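Local structure of alkyl hydroperoxide reductase AhpD (Deinococcus radiodurans R1, 6K40) at residues A[19-22]-A[23-26]; A[25-28]-A[29-32]; A[58-61]-A[62-66]; A[172-175]-A[176-179]. The protein belongs to the AhpD-like family and probably acts as a peroxidase that reduces hydroperoxides, consistent with a part in antioxidant defence. All coordinates share one frame; numbering follows the deposited sequence.

Contact 1: residues A[19-22]-A[23-26]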
ATOM      1  N   VAL A  19      22.806 -15.674   4.387  1.00 24.69           N
ATOM      2  CA  VAL A  19      22.387 -15.885   3.004  1.00 27.49           C
ATOM      3  C   VAL A  19      23.409 -16.807   2.353  1.00 29.81           C
ATOM      4  O   VAL A  19      24.614 -16.571   2.494  1.00 30.33           O
ATOM      5  CB  VAL A  19      22.277 -14.557   2.228  1.00 25.51           C
ATOM      6  CG1 VAL A  19      21.525 -14.755   0.922  1.00 25.80           C
ATOM      7  CG2 VAL A  19      21.586 -13.505   3.082  1.00 24.98           C
ATOM      8  N   PRO A  20      22.987 -17.858   1.655  1.00 26.76           N
ATOM      9  CA  PRO A  20      23.964 -18.736   0.996  1.00 29.51           C
ATOM     10  C   PRO A  20      24.690 -17.984  -0.116  1.00 32.92           C
ATOM     11  O   PRO A  20      24.071 -17.239  -0.877  1.00 33.50           O
ATOM     12  CB  PRO A  20      23.095 -19.873   0.438  1.00 27.58           C
ATOM     13  CG  PRO A  20      21.728 -19.279   0.320  1.00 26.82           C
ATOM     14  CD  PRO A  20      21.604 -18.330   1.472  1.00 26.69           C
ATOM     15  N   THR A  21      26.016 -18.165  -0.199  1.00 31.65           N
ATOM     16  CA  THR A  21      26.829 -17.561  -1.257  1.00 36.13           C
ATOM     17  C   THR A  21      26.985 -18.504  -2.451  1.00 40.21           C
ATOM     18  O   THR A  21      26.432 -19.597  -2.482  1.00 37.92           O
ATOM     19  CB  THR A  21      28.202 -17.157  -0.746  1.00 36.52           C
ATOM     20  OG1 THR A  21      28.819 -18.303  -0.154  1.00 37.50           O
ATOM     21  CG2 THR A  21      28.085 -16.025   0.257  1.00 36.80           C
ATOM     22  N   GLU A  22      27.757 -18.101  -3.462  1.00 44.01           N
ATOM     23  CA  GLU A  22      27.933 -19.019  -4.582  1.00 46.36           C
ATOM     24  C   GLU A  22      28.732 -20.235  -4.172  1.00 44.68           C
ATOM     25  O   GLU A  22      28.756 -21.242  -4.890  1.00 44.26           O
ATOM     26  CB  GLU A  22      28.770 -18.419  -5.698  1.00 50.72           C
ATOM     27  CG  GLU A  22      28.153 -18.393  -7.059  1.00 55.61           C
ATOM     28  CD  GLU A  22      28.807 -17.337  -7.893  1.00 61.93           C
ATOM     29  OE1 GLU A  22      28.166 -16.337  -8.314  1.00 64.87           O
ATOM     30  OE2 GLU A  22      29.928 -17.672  -8.339  1.00 63.53           O
ATOM     31  N   ASP A  23      29.421 -20.142  -3.050  1.00 46.82           N
ATOM     32  CA  ASP A  23      30.328 -21.209  -2.693  1.00 42.07           C
ATOM     33  C   ASP A  23      29.606 -22.311  -1.943  1.00 35.92           C
ATOM     34  O   ASP A  23      29.830 -23.495  -2.199  1.00 36.98           O
ATOM     35  CB  ASP A  23      31.469 -20.632  -1.861  1.00 46.28           C
ATOM     36  CG  ASP A  23      32.546 -19.988  -2.717  1.00 52.25           C
ATOM     37  OD1 ASP A  23      32.945 -18.842  -2.413  1.00 54.63           O
ATOM     38  OD2 ASP A  23      33.015 -20.623  -3.687  1.00 54.50           O
ATOM     39  N   ASN A  24      28.725 -21.940  -1.027  1.00 32.66           N
ATOM     40  CA  ASN A  24      28.077 -22.899  -0.147  1.00 30.28           C
ATOM     41  C   ASN A  24      26.632 -23.191  -0.525  1.00 27.52           C
ATOM     42  O   ASN A  24      25.969 -23.961   0.175  1.00 28.79           O
ATOM     43  CB  ASN A  24      28.159 -22.412   1.306  1.00 30.95           C
ATOM     44  CG  ASN A  24      27.605 -21.011   1.489  1.00 30.40           C
ATOM     45  OD1 ASN A  24      26.751 -20.559   0.725  1.00 26.57           O
ATOM     46  ND2 ASN A  24      28.089 -20.315   2.513  1.00 33.07           N
ATOM     47  N   ALA A  25      26.121 -22.593  -1.596  1.00 29.82           N
ATOM     48  CA  ALA A  25      24.725 -22.799  -1.953  1.00 27.88           C
ATOM     49  C   ALA A  25      24.518 -24.196  -2.521  1.00 27.86           C
ATOM     50  O   ALA A  25      25.427 -24.800  -3.097  1.00 29.01           O
ATOM     51  CB  ALA A  25      24.255 -21.754  -2.965  1.00 24.86           C
ATOM     52  N   HIS A  26      23.312 -24.719  -2.322  1.00 24.64           N
ATOM     53  CA  HIS A  26      22.896 -25.938  -2.998  1.00 25.03           C
ATOM     54  C   HIS A  26      23.031 -25.741  -4.505  1.00 26.70           C
ATOM     55  O   HIS A  26      22.820 -24.643  -5.025  1.00 29.39           O
ATOM     56  CB  HIS A  26      21.446 -26.245  -2.612  1.00 25.60           C
ATOM     57  CG  HIS A  26      20.999 -27.639  -2.916  1.00 27.21           C
ATOM     58  ND1 HIS A  26      20.820 -28.103  -4.201  1.00 28.13           N
ATOM     59  CD2 HIS A  26      20.643 -28.657  -2.097  1.00 27.65           C
ATOM     60  CE1 HIS A  26      20.401 -29.354  -4.161  1.00 28.59           C
ATOM     61  NE2 HIS A  26      20.284 -29.714  -2.896  1.00 27.90           N
TER
HETATM   62  O   HOH W   1      25.992 -18.564   3.620  1.00 32.14           O

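Contact 2: residues A[25-28]-A[29-32]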
ATOM      1  N   ALA A  25      26.121 -22.593  -1.596  1.00 29.82           N
ATOM      2  CA  ALA A  25      24.725 -22.799  -1.953  1.00 27.88           C
ATOM      3  C   ALA A  25      24.518 -24.196  -2.521  1.00 27.86           C
ATOM      4  O   ALA A  25      25.427 -24.800  -3.097  1.00 29.01           O
ATOM      5  CB  ALA A  25      24.255 -21.754  -2.965  1.00 24.86           C
ATOM      6  N   HIS A  26      23.312 -24.719  -2.322  1.00 24.64           N
ATOM      7  CA  HIS A  26      22.896 -25.938  -2.998  1.00 25.03           C
ATOM      8  C   HIS A  26      23.031 -25.741  -4.505  1.00 26.70           C
ATOM      9  O   HIS A  26      22.820 -24.643  -5.025  1.00 29.39           O
ATOM     10  CB  HIS A  26      21.446 -26.245  -2.612  1.00 25.60           C
ATOM     11  CG  HIS A  26      20.999 -27.639  -2.916  1.00 27.21           C
ATOM     12  ND1 HIS A  26      20.820 -28.103  -4.201  1.00 28.13           N
ATOM     13  CD2 HIS A  26      20.643 -28.657  -2.097  1.00 27.65           C
ATOM     14  CE1 HIS A  26      20.401 -29.354  -4.161  1.00 28.59           C
ATOM     15  NE2 HIS A  26      20.284 -29.714  -2.896  1.00 27.90           N
ATOM     16  N   GLU A  27      23.367 -26.815  -5.226  1.00 26.06           N
ATOM     17  CA  GLU A  27      23.598 -26.646  -6.660  1.00 24.67           C
ATOM     18  C   GLU A  27      22.303 -26.507  -7.454  1.00 22.57           C
ATOM     19  O   GLU A  27      22.325 -25.984  -8.579  1.00 21.36           O
ATOM     20  CB  GLU A  27      24.419 -27.817  -7.202  1.00 26.36           C
ATOM     21  CG  GLU A  27      25.807 -27.956  -6.581  1.00 30.00           C
ATOM     22  CD  GLU A  27      26.754 -26.824  -6.953  1.00 32.31           C
ATOM     23  OE1 GLU A  27      26.573 -26.216  -8.030  1.00 32.70           O
ATOM     24  OE2 GLU A  27      27.691 -26.552  -6.172  1.00 33.45           O
ATOM     25  N   GLY A  28      21.161 -26.811  -6.845  1.00 24.88           N
ATOM     26  CA  GLY A  28      19.903 -26.633  -7.539  1.00 23.65           C
ATOM     27  C   GLY A  28      19.433 -25.221  -7.289  1.00 23.70           C
ATOM     28  O   GLY A  28      18.792 -24.602  -8.145  1.00 24.61           O
ATOM     29  N   VAL A  29      19.816 -24.680  -6.132  1.00 22.21           N
ATOM     30  CA  VAL A  29      19.623 -23.255  -5.885  1.00 21.67           C
ATOM     31  C   VAL A  29      20.427 -22.439  -6.891  1.00 21.10           C
ATOM     32  O   VAL A  29      19.938 -21.442  -7.433  1.00 21.08           O
ATOM     33  CB  VAL A  29      20.001 -22.903  -4.435  1.00 20.13           C
ATOM     34  CG1 VAL A  29      19.969 -21.401  -4.237  1.00 16.38           C
ATOM     35  CG2 VAL A  29      19.058 -23.591  -3.464  1.00 18.82           C
ATOM     36  N   LYS A  30      21.669 -22.848  -7.160  1.00 22.01           N
ATOM     37  CA  LYS A  30      22.476 -22.135  -8.148  1.00 22.32           C
ATOM     38  C   LYS A  30      21.905 -22.293  -9.553  1.00 22.36           C
ATOM     39  O   LYS A  30      21.937 -21.346 -10.352  1.00 23.18           O
ATOM     40  CB  LYS A  30      23.925 -22.621  -8.091  1.00 22.49           C
ATOM     41  CG  LYS A  30      24.709 -22.075  -6.910  1.00 24.64           C
ATOM     42  CD  LYS A  30      25.685 -23.103  -6.366  1.00 27.01           C
ATOM     43  CE  LYS A  30      27.053 -22.966  -7.007  1.00 27.99           C
ATOM     44  NZ  LYS A  30      28.074 -23.781  -6.291  1.00 30.17           N
ATOM     45  N   LYS A  31      21.356 -23.470  -9.871  1.00 22.04           N
ATOM     46  CA  LYS A  31      20.744 -23.628 -11.187  1.00 24.08           C
ATOM     47  C   LYS A  31      19.514 -22.737 -11.328  1.00 24.69           C
ATOM     48  O   LYS A  31      19.288 -22.134 -12.387  1.00 24.55           O
ATOM     49  CB  LYS A  31      20.376 -25.095 -11.425  1.00 26.07           C
ATOM     50  CG  LYS A  31      19.760 -25.359 -12.789  1.00 30.37           C
ATOM     51  CD  LYS A  31      19.526 -26.846 -13.025  1.00 33.45           C
ATOM     52  CE  LYS A  31      18.223 -27.314 -12.393  1.00 35.27           C
ATOM     53  NZ  LYS A  31      18.399 -27.716 -10.969  1.00 37.10           N
ATOM     54  N   LEU A  32      18.741 -22.589 -10.248  1.00 25.24           N
ATOM     55  CA  LEU A  32      17.594 -21.688 -10.287  1.00 24.41           C
ATOM     56  C   LEU A  32      18.038 -20.233 -10.377  1.00 23.11           C
ATOM     57  O   LEU A  32      17.399 -19.430 -11.062  1.00 22.24           O
ATOM     58  CB  LEU A  32      16.711 -21.905  -9.059  1.00 24.57           C
ATOM     59  CG  LEU A  32      15.493 -20.984  -8.962  1.00 24.55           C
ATOM     60  CD1 LEU A  32      14.537 -21.232 -10.121  1.00 24.21           C
ATOM     61  CD2 LEU A  32      14.789 -21.154  -7.624  1.00 24.33           C
TER
HETATM   62  O   HOH W   2      16.864 -25.802  -9.119  1.00 22.85           O

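Contact 3: residues A[58-61]-A[62-66]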
ATOM      1  N   LEU A  58      13.714 -25.666  -2.380  1.00 22.43           N
ATOM      2  CA  LEU A  58      13.402 -26.167  -3.714  1.00 20.12           C
ATOM      3  C   LEU A  58      12.005 -26.774  -3.763  1.00 19.27           C
ATOM      4  O   LEU A  58      11.268 -26.571  -4.736  1.00 20.59           O
ATOM      5  CB  LEU A  58      14.460 -27.176  -4.160  1.00 20.01           C
ATOM      6  CG  LEU A  58      15.801 -26.544  -4.540  1.00 21.22           C
ATOM      7  CD1 LEU A  58      16.876 -27.608  -4.715  1.00 21.11           C
ATOM      8  CD2 LEU A  58      15.667 -25.696  -5.798  1.00 22.20           C
ATOM      9  N   ALA A  59      11.611 -27.501  -2.715  1.00 16.35           N
ATOM     10  CA  ALA A  59      10.243 -28.013  -2.663  1.00 18.93           C
ATOM     11  C   ALA A  59       9.229 -26.874  -2.570  1.00 22.76           C
ATOM     12  O   ALA A  59       8.191 -26.890  -3.258  1.00 25.89           O
ATOM     13  CB  ALA A  59      10.090 -28.972  -1.485  1.00 18.18           C
ATOM     14  N   TRP A  60       9.515 -25.876  -1.726  1.00 22.42           N
ATOM     15  CA  TRP A  60       8.641 -24.715  -1.631  1.00 21.01           C
ATOM     16  C   TRP A  60       8.478 -24.041  -2.985  1.00 19.83           C
ATOM     17  O   TRP A  60       7.368 -23.658  -3.362  1.00 19.73           O
ATOM     18  CB  TRP A  60       9.181 -23.713  -0.609  1.00 21.10           C
ATOM     19  CG  TRP A  60       8.474 -22.395  -0.694  1.00 21.78           C
ATOM     20  CD1 TRP A  60       7.320 -22.044  -0.058  1.00 22.38           C
ATOM     21  CD2 TRP A  60       8.855 -21.265  -1.489  1.00 21.84           C
ATOM     22  NE1 TRP A  60       6.963 -20.761  -0.399  1.00 23.39           N
ATOM     23  CE2 TRP A  60       7.888 -20.262  -1.278  1.00 22.82           C
ATOM     24  CE3 TRP A  60       9.918 -21.004  -2.357  1.00 21.33           C
ATOM     25  CZ2 TRP A  60       7.954 -19.019  -1.902  1.00 21.62           C
ATOM     26  CZ3 TRP A  60       9.983 -19.772  -2.976  1.00 21.92           C
ATOM     27  CH2 TRP A  60       9.008 -18.793  -2.745  1.00 22.19           C
ATOM     28  N   TRP A  61       9.578 -23.878  -3.724  1.00 19.36           N
ATOM     29  CA  TRP A  61       9.497 -23.203  -5.012  1.00 18.54           C
ATOM     30  C   TRP A  61       8.727 -24.036  -6.021  1.00 19.08           C
ATOM     31  O   TRP A  61       7.947 -23.493  -6.804  1.00 18.35           O
ATOM     32  CB  TRP A  61      10.889 -22.887  -5.551  1.00 18.52           C
ATOM     33  CG  TRP A  61      10.851 -22.351  -6.955  1.00 19.77           C
ATOM     34  CD1 TRP A  61      11.400 -22.923  -8.067  1.00 19.40           C
ATOM     35  CD2 TRP A  61      10.221 -21.141  -7.397  1.00 20.09           C
ATOM     36  NE1 TRP A  61      11.157 -22.142  -9.170  1.00 19.59           N
ATOM     37  CE2 TRP A  61      10.433 -21.044  -8.787  1.00 19.55           C
ATOM     38  CE3 TRP A  61       9.499 -20.130  -6.752  1.00 20.32           C
ATOM     39  CZ2 TRP A  61       9.951 -19.975  -9.544  1.00 18.95           C
ATOM     40  CZ3 TRP A  61       9.020 -19.069  -7.507  1.00 19.82           C
ATOM     41  CH2 TRP A  61       9.249 -19.001  -8.886  1.00 18.07           C
ATOM     42  N   ASN A  62       8.932 -25.354  -6.018  1.00 19.62           N
ATOM     43  CA  ASN A  62       8.139 -26.224  -6.879  1.00 19.22           C
ATOM     44  C   ASN A  62       6.646 -25.982  -6.664  1.00 21.08           C
ATOM     45  O   ASN A  62       5.906 -25.666  -7.610  1.00 23.12           O
ATOM     46  CB  ASN A  62       8.514 -27.681  -6.602  1.00 18.71           C
ATOM     47  CG  ASN A  62       7.741 -28.658  -7.448  1.00 20.23           C
ATOM     48  OD1 ASN A  62       7.955 -28.760  -8.657  1.00 22.07           O
ATOM     49  ND2 ASN A  62       6.842 -29.400  -6.814  1.00 20.60           N
ATOM     50  N   TYR A  63       6.202 -26.061  -5.406  1.00 19.32           N
ATOM     51  CA  TYR A  63       4.779 -25.874  -5.124  1.00 18.28           C
ATOM     52  C   TYR A  63       4.313 -24.462  -5.476  1.00 18.79           C
ATOM     53  O   TYR A  63       3.294 -24.285  -6.159  1.00 19.67           O
ATOM     54  CB  TYR A  63       4.482 -26.186  -3.657  1.00 19.71           C
ATOM     55  CG  TYR A  63       3.042 -25.917  -3.264  1.00 21.34           C
ATOM     56  CD1 TYR A  63       1.992 -26.263  -4.109  1.00 19.83           C
ATOM     57  CD2 TYR A  63       2.730 -25.319  -2.049  1.00 23.01           C
ATOM     58  CE1 TYR A  63       0.678 -26.017  -3.758  1.00 19.03           C
ATOM     59  CE2 TYR A  63       1.415 -25.077  -1.689  1.00 21.77           C
ATOM     60  CZ  TYR A  63       0.396 -25.425  -2.547  1.00 19.55           C
ATOM     61  OH  TYR A  63      -0.908 -25.181  -2.187  1.00 20.69           O
ATOM     62  N   PHE A  64       5.044 -23.444  -5.013  1.00 19.08           N
ATOM     63  CA  PHE A  64       4.630 -22.056  -5.205  1.00 18.04           C
ATOM     64  C   PHE A  64       4.575 -21.694  -6.682  1.00 18.36           C
ATOM     65  O   PHE A  64       3.625 -21.051  -7.143  1.00 19.87           O
ATOM     66  CB  PHE A  64       5.586 -21.125  -4.455  1.00 19.19           C
ATOM     67  CG  PHE A  64       5.252 -19.666  -4.595  1.00 22.64           C
ATOM     68  CD1 PHE A  64       4.367 -19.058  -3.718  1.00 22.44           C
ATOM     69  CD2 PHE A  64       5.826 -18.899  -5.601  1.00 23.53           C
ATOM     70  CE1 PHE A  64       4.057 -17.719  -3.842  1.00 22.83           C
ATOM     71  CE2 PHE A  64       5.517 -17.559  -5.733  1.00 23.44           C
ATOM     72  CZ  PHE A  64       4.633 -16.968  -4.853  1.00 24.32           C
ATOM     73  N   ASN A  65       5.603 -22.081  -7.437  1.00 20.07           N
ATOM     74  CA  ASN A  65       5.633 -21.815  -8.866  1.00 20.23           C
ATOM     75  C   ASN A  65       4.468 -22.490  -9.572  1.00 21.22           C
ATOM     76  O   ASN A  65       3.811 -21.873 -10.419  1.00 20.59           O
ATOM     77  CB  ASN A  65       6.964 -22.294  -9.446  1.00 21.23           C
ATOM     78  CG  ASN A  65       7.252 -21.709 -10.808  1.00 23.06           C
ATOM     79  OD1 ASN A  65       6.654 -20.713 -11.209  1.00 24.23           O
ATOM     80  ND2 ASN A  65       8.174 -22.330 -11.533  1.00 24.26           N
ATOM     81  N   LEU A  66       4.181 -23.755  -9.228  1.00 21.58           N
ATOM     82  CA  LEU A  66       3.047 -24.421  -9.864  1.00 22.55           C
ATOM     83  C   LEU A  66       1.735 -23.715  -9.538  1.00 22.31           C
ATOM     84  O   LEU A  66       0.875 -23.553 -10.412  1.00 20.96           O
ATOM     85  CB  LEU A  66       2.986 -25.886  -9.439  1.00 23.11           C
ATOM     86  CG  LEU A  66       1.811 -26.668 -10.029  1.00 23.98           C
ATOM     87  CD1 LEU A  66       1.946 -26.776 -11.539  1.00 22.92           C
ATOM     88  CD2 LEU A  66       1.704 -28.047  -9.392  1.00 25.47           C
TER
HETATM   89  O   HOH W   3       6.855 -29.364  -4.043  1.00 18.66           O

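Contact 4: residues A[172-175]-A[176-179]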
ATOM      1  N   ALA A 172      -4.063 -18.647   1.057  1.00 17.83           N
ATOM      2  CA  ALA A 172      -3.339 -19.210   2.191  1.00 17.37           C
ATOM      3  C   ALA A 172      -1.830 -19.211   1.945  1.00 16.58           C
ATOM      4  O   ALA A 172      -1.036 -18.967   2.866  1.00 17.95           O
ATOM      5  CB  ALA A 172      -3.869 -20.614   2.479  1.00 18.56           C
ATOM      6  N   MET A 173      -1.413 -19.445   0.699  1.00 16.33           N
ATOM      7  CA  MET A 173       0.008 -19.453   0.373  1.00 19.96           C
ATOM      8  C   MET A 173       0.619 -18.071   0.520  1.00 18.67           C
ATOM      9  O   MET A 173       1.783 -17.941   0.913  1.00 19.06           O
ATOM     10  CB  MET A 173       0.199 -19.976  -1.053  1.00 25.87           C
ATOM     11  CG  MET A 173       1.612 -19.878  -1.618  1.00 31.61           C
ATOM     12  SD  MET A 173       2.903 -20.592  -0.578  1.00 37.64           S
ATOM     13  CE  MET A 173       2.209 -22.188  -0.178  1.00 36.52           C
ATOM     14  N   PHE A 174      -0.152 -17.022   0.249  1.00 17.53           N
ATOM     15  CA  PHE A 174       0.412 -15.702   0.476  1.00 18.76           C
ATOM     16  C   PHE A 174       0.340 -15.316   1.944  1.00 19.67           C
ATOM     17  O   PHE A 174       1.211 -14.583   2.423  1.00 20.09           O
ATOM     18  CB  PHE A 174      -0.257 -14.677  -0.434  1.00 16.81           C
ATOM     19  CG  PHE A 174       0.333 -14.667  -1.806  1.00 16.88           C
ATOM     20  CD1 PHE A 174       1.545 -14.040  -2.040  1.00 17.88           C
ATOM     21  CD2 PHE A 174      -0.275 -15.351  -2.842  1.00 16.37           C
ATOM     22  CE1 PHE A 174       2.118 -14.059  -3.293  1.00 18.34           C
ATOM     23  CE2 PHE A 174       0.291 -15.374  -4.099  1.00 17.66           C
ATOM     24  CZ  PHE A 174       1.494 -14.730  -4.325  1.00 18.10           C
ATOM     25  N   ASN A 175      -0.632 -15.850   2.686  1.00 17.61           N
ATOM     26  CA  ASN A 175      -0.565 -15.730   4.140  1.00 16.30           C
ATOM     27  C   ASN A 175       0.685 -16.400   4.700  1.00 20.06           C
ATOM     28  O   ASN A 175       1.159 -16.026   5.778  1.00 20.39           O
ATOM     29  CB  ASN A 175      -1.820 -16.318   4.777  1.00 14.31           C
ATOM     30  CG  ASN A 175      -2.908 -15.288   4.956  1.00 15.38           C
ATOM     31  OD1 ASN A 175      -2.879 -14.499   5.902  1.00 15.24           O
ATOM     32  ND2 ASN A 175      -3.869 -15.274   4.039  1.00 15.71           N
ATOM     33  N   MET A 176       1.226 -17.392   3.986  1.00 21.74           N
ATOM     34  CA  MET A 176       2.480 -18.017   4.410  1.00 20.94           C
ATOM     35  C   MET A 176       3.701 -17.194   3.991  1.00 17.79           C
ATOM     36  O   MET A 176       4.612 -16.953   4.801  1.00 14.20           O
ATOM     37  CB  MET A 176       2.599 -19.428   3.834  1.00 26.26           C
ATOM     38  CG  MET A 176       4.018 -19.961   3.916  1.00 34.93           C
ATOM     39  SD  MET A 176       4.528 -21.033   2.575  1.00 44.59           S
ATOM     40  CE  MET A 176       3.924 -22.606   3.162  1.00 44.02           C
ATOM     41  N   THR A 177       3.745 -16.772   2.725  1.00 17.14           N
ATOM     42  CA  THR A 177       4.925 -16.061   2.236  1.00 19.68           C
ATOM     43  C   THR A 177       5.070 -14.699   2.907  1.00 19.92           C
ATOM     44  O   THR A 177       6.193 -14.254   3.173  1.00 20.32           O
ATOM     45  CB  THR A 177       4.875 -15.899   0.715  1.00 22.65           C
ATOM     46  OG1 THR A 177       3.740 -15.106   0.339  1.00 21.96           O
ATOM     47  CG2 THR A 177       4.804 -17.262   0.033  1.00 22.67           C
ATOM     48  N   ASN A 178       3.952 -14.021   3.187  1.00 20.50           N
ATOM     49  CA  ASN A 178       4.007 -12.778   3.950  1.00 19.84           C
ATOM     50  C   ASN A 178       4.709 -12.991   5.282  1.00 20.75           C
ATOM     51  O   ASN A 178       5.581 -12.208   5.674  1.00 14.44           O
ATOM     52  CB  ASN A 178       2.595 -12.239   4.179  1.00 17.42           C
ATOM     53  CG  ASN A 178       1.941 -11.749   2.911  1.00 16.86           C
ATOM     54  OD1 ASN A 178       0.751 -11.436   2.903  1.00 17.95           O
ATOM     55  ND2 ASN A 178       2.709 -11.683   1.828  1.00 14.50           N
ATOM     56  N   ARG A 179       4.339 -14.056   5.992  1.00 14.31           N
ATOM     57  CA  ARG A 179       4.913 -14.293   7.308  1.00 14.33           C
ATOM     58  C   ARG A 179       6.395 -14.623   7.210  1.00 19.28           C
ATOM     59  O   ARG A 179       7.201 -14.101   7.987  1.00 18.53           O
ATOM     60  CB  ARG A 179       4.136 -15.398   8.020  1.00 25.63           C
ATOM     61  CG  ARG A 179       2.875 -14.865   8.674  1.00 14.29           C
ATOM     62  CD  ARG A 179       1.861 -15.944   8.982  1.00 14.27           C
ATOM     63  NE  ARG A 179       0.746 -15.384   9.735  1.00 16.10           N
ATOM     64  CZ  ARG A 179      -0.383 -14.950   9.187  1.00 16.55           C
ATOM     65  NH1 ARG A 179      -0.558 -15.025   7.872  1.00 14.29           N
ATOM     66  NH2 ARG A 179      -1.340 -14.445   9.956  1.00 14.99           N
TER

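Contact 1: residues A[19-22]-A[23-26]
Thr-21 and Asn-24 face each other across a tight bend of the chain, their side chains crossing obliquely so that the amide of Asn-24 folds back over the start of the turn. Asn-24 CG lies between its own backbone N and carbonyl carbon (chi1 54°), and this brings OD1 to within 2.7 Å of Thr-21 N, which donates to it along a somewhat bent path of 135°. Thr-21 OG1 approaches the same oxygen from 3.2 Å in a weak bond, so OD1 collects two donors from one residue. The other end of the amide is also engaged: Asn-24 ND2 donates to a water that in turn donates to Val-19 O. Asparagine suits the place because one short, flat group both accepts and donates. On the backbone, Ala-25 N reaches Thr-21 O at 3.1 Å, but the bond is weak and bent. The buried Ala-25 CB meets Pro-20 CB at 4.1 Å, small apolar groups suited to where the ends of the turn converge. Thr-21 OG1 also accepts a long bond from Asp-23 N at 3.5 Å, a weak bond of the ST-turn type, here in the loop that leads into the N-cap of helix 27-40.

Contact 2: residues A[25-28]-A[29-32]
Glu-27 and Lys-30 form a salt bridge across the first turn of helix 27-40, a turn capped by His-26 at the N-cap position. Lys-30 NZ donates to Glu-27 OE2 at 2.8 Å, meeting it on the syn side but well out of the carboxylate plane. The two side chains lie alongside each other and point the same way; the glutamate bends at chi2 (-68°), which curls its carboxylate back toward the lysine. A second partner grips the ammonium group, the carbonyl oxygen Glu-22 O in the preceding loop, so Lys-30 ties that loop to the helix as well.

The cap itself is made by the His-26 ring. Gly-28 N donates to ND1 at 3.0 Å, nearly straight at 166° and in the plane of the ring, while NE2 is hydrogen-bonded to Glu-55 OE2 at the start of helix 54-69. Histidine therefore does two jobs, satisfying a first-turn amide and joining two helices. Regular helical bonds follow, such as Lys-30 N to His-26 O at 3.0 Å and Leu-32 N to Gly-28 O at 2.9 Å.

Farther out the contact becomes apolar. Ala-25 CB rests 3.9 Å from Lys-30 CD, against the aliphatic part of the lysine. Val-29 and Leu-32 are buried and pack on Phe-57 of helix 54-69, where branched hydrocarbon side chains fit between helices. At the N-cap, Val-29 CG2 lies 3.7 Å from His-26 CB.

Contact 3: residues A[58-61]-A[62-66]
Trp-61 meets Asn-65 and Phe-64, one turn farther along helix 54-69, with different parts of its indole. From CB, a chi1 of 173° puts CG anti to the backbone N and swings the indole along the helix toward these two residues. Over the six-membered ring sits Asn-65 CB, 3.8 Å from the centroid and almost on the normal, a CH-pi contact. Beyond it the amide of Asn-65 stacks on the indole, the planes 16° apart, with CG 3.4 Å from Trp-61 CZ2. Asparagine fits here because its flat amide can lie on the ring while OD1 takes a hydrogen bond from Asn-69 ND2. Farther round the six-membered ring, on the side of the plane where Asn-65 lies, Trp-61 CZ3 comes within 3.7 Å of Phe-64 CD2, at the edge of the phenyl ring and near its plane.

Phe-64 also serves Trp-60, whose CZ2 lies over one of its faces, 3.9 Å from CG. The planes are near parallel but slid apart, with centroids 5.1 Å from each other, so the overlap is slight, and Phe-64 CB adds a CH-pi contact to the same indole. Trp-61 packs edge-to-face on Phe-47. These intrahelical i to i+3 and i to i+4 contacts arrange aromatic side chains on helix 54-69, from which Trp-60 and Phe-64 carry on to Met-176 and Met-173 of helix 161-184 in the all-helical AhpD-like fold.

Contact 4: residues A[172-175]-A[176-179]
Met-173 with Met-176, Phe-174 with Thr-177 and Asn-175 with Arg-179 make intrahelical i to i+3 and i to i+4 contacts along two successive turns of helix 161-184, which packs against helices 54-69, 76-90 and 93-107. The two methionines lie side by side and point the same way, their SD atoms 3.6 Å apart; Met-173 SD also touches Thr-177 CG2 at 3.9 Å. Flexible thioethers suit this side, where they adapt to the aromatic groups of Tyr-63, Phe-64 and Trp-60. Around the helix, Thr-177 OG1 lies 3.4 Å from Phe-174 CD1, and the Phe-174 ring also packs edge-to-face on that of His-99.

On the polar side Arg-179, extended from CG to NE, runs back beside Asn-175 and grips it twice with one nitrogen. NH1 donates to the carbonyl oxygen Asn-175 O at 2.9 Å and to the side-chain oxygen Asn-175 OD1 at 3.1 Å, both lying near the guanidinium plane; OD1 is met on a lone pair.

Asn-175 OD1 accepts again from Asn-90 ND2, while its ND2 donates to Ile-171 O and Thr-140 OG1. Buried Asn-178 is held by Asn-90 and Ser-87, and with Thr-177 it borders Cys-95 of helix 93-107, probably one of the CXXC cysteines known from AhpD relatives. The bonds to Ile-171 O and Arg-179 NH1 settle how the Asn-175 amide is turned, and the positive charge of Arg-179 probably draws electron density toward Asn-175 OD1.

Overall arrangement
Contacts 1 and 2 lie toward one end of the chain and join directly, sharing Ala-25 and His-26: a solvent-facing turn held by amide and hydroxyl bonds passes into a capped, charge-paired first turn of helix. Contact 3 is the middle piece. It touches contact 2 through Leu-32 and Trp-61 and through His-26 and Leu-58, and contact 4 through Tyr-63, Phe-64 and the methionines. It is a mainly aromatic surface contact with one buried residue, Phe-64. Contact 4, its centre about 8 Å from that of the chain, lies nearest to it and combines sulfur and aromatic packing with a buried Asn-178 and a more exposed arginine-asparagine pair. Contacts 1 and 4 do not meet.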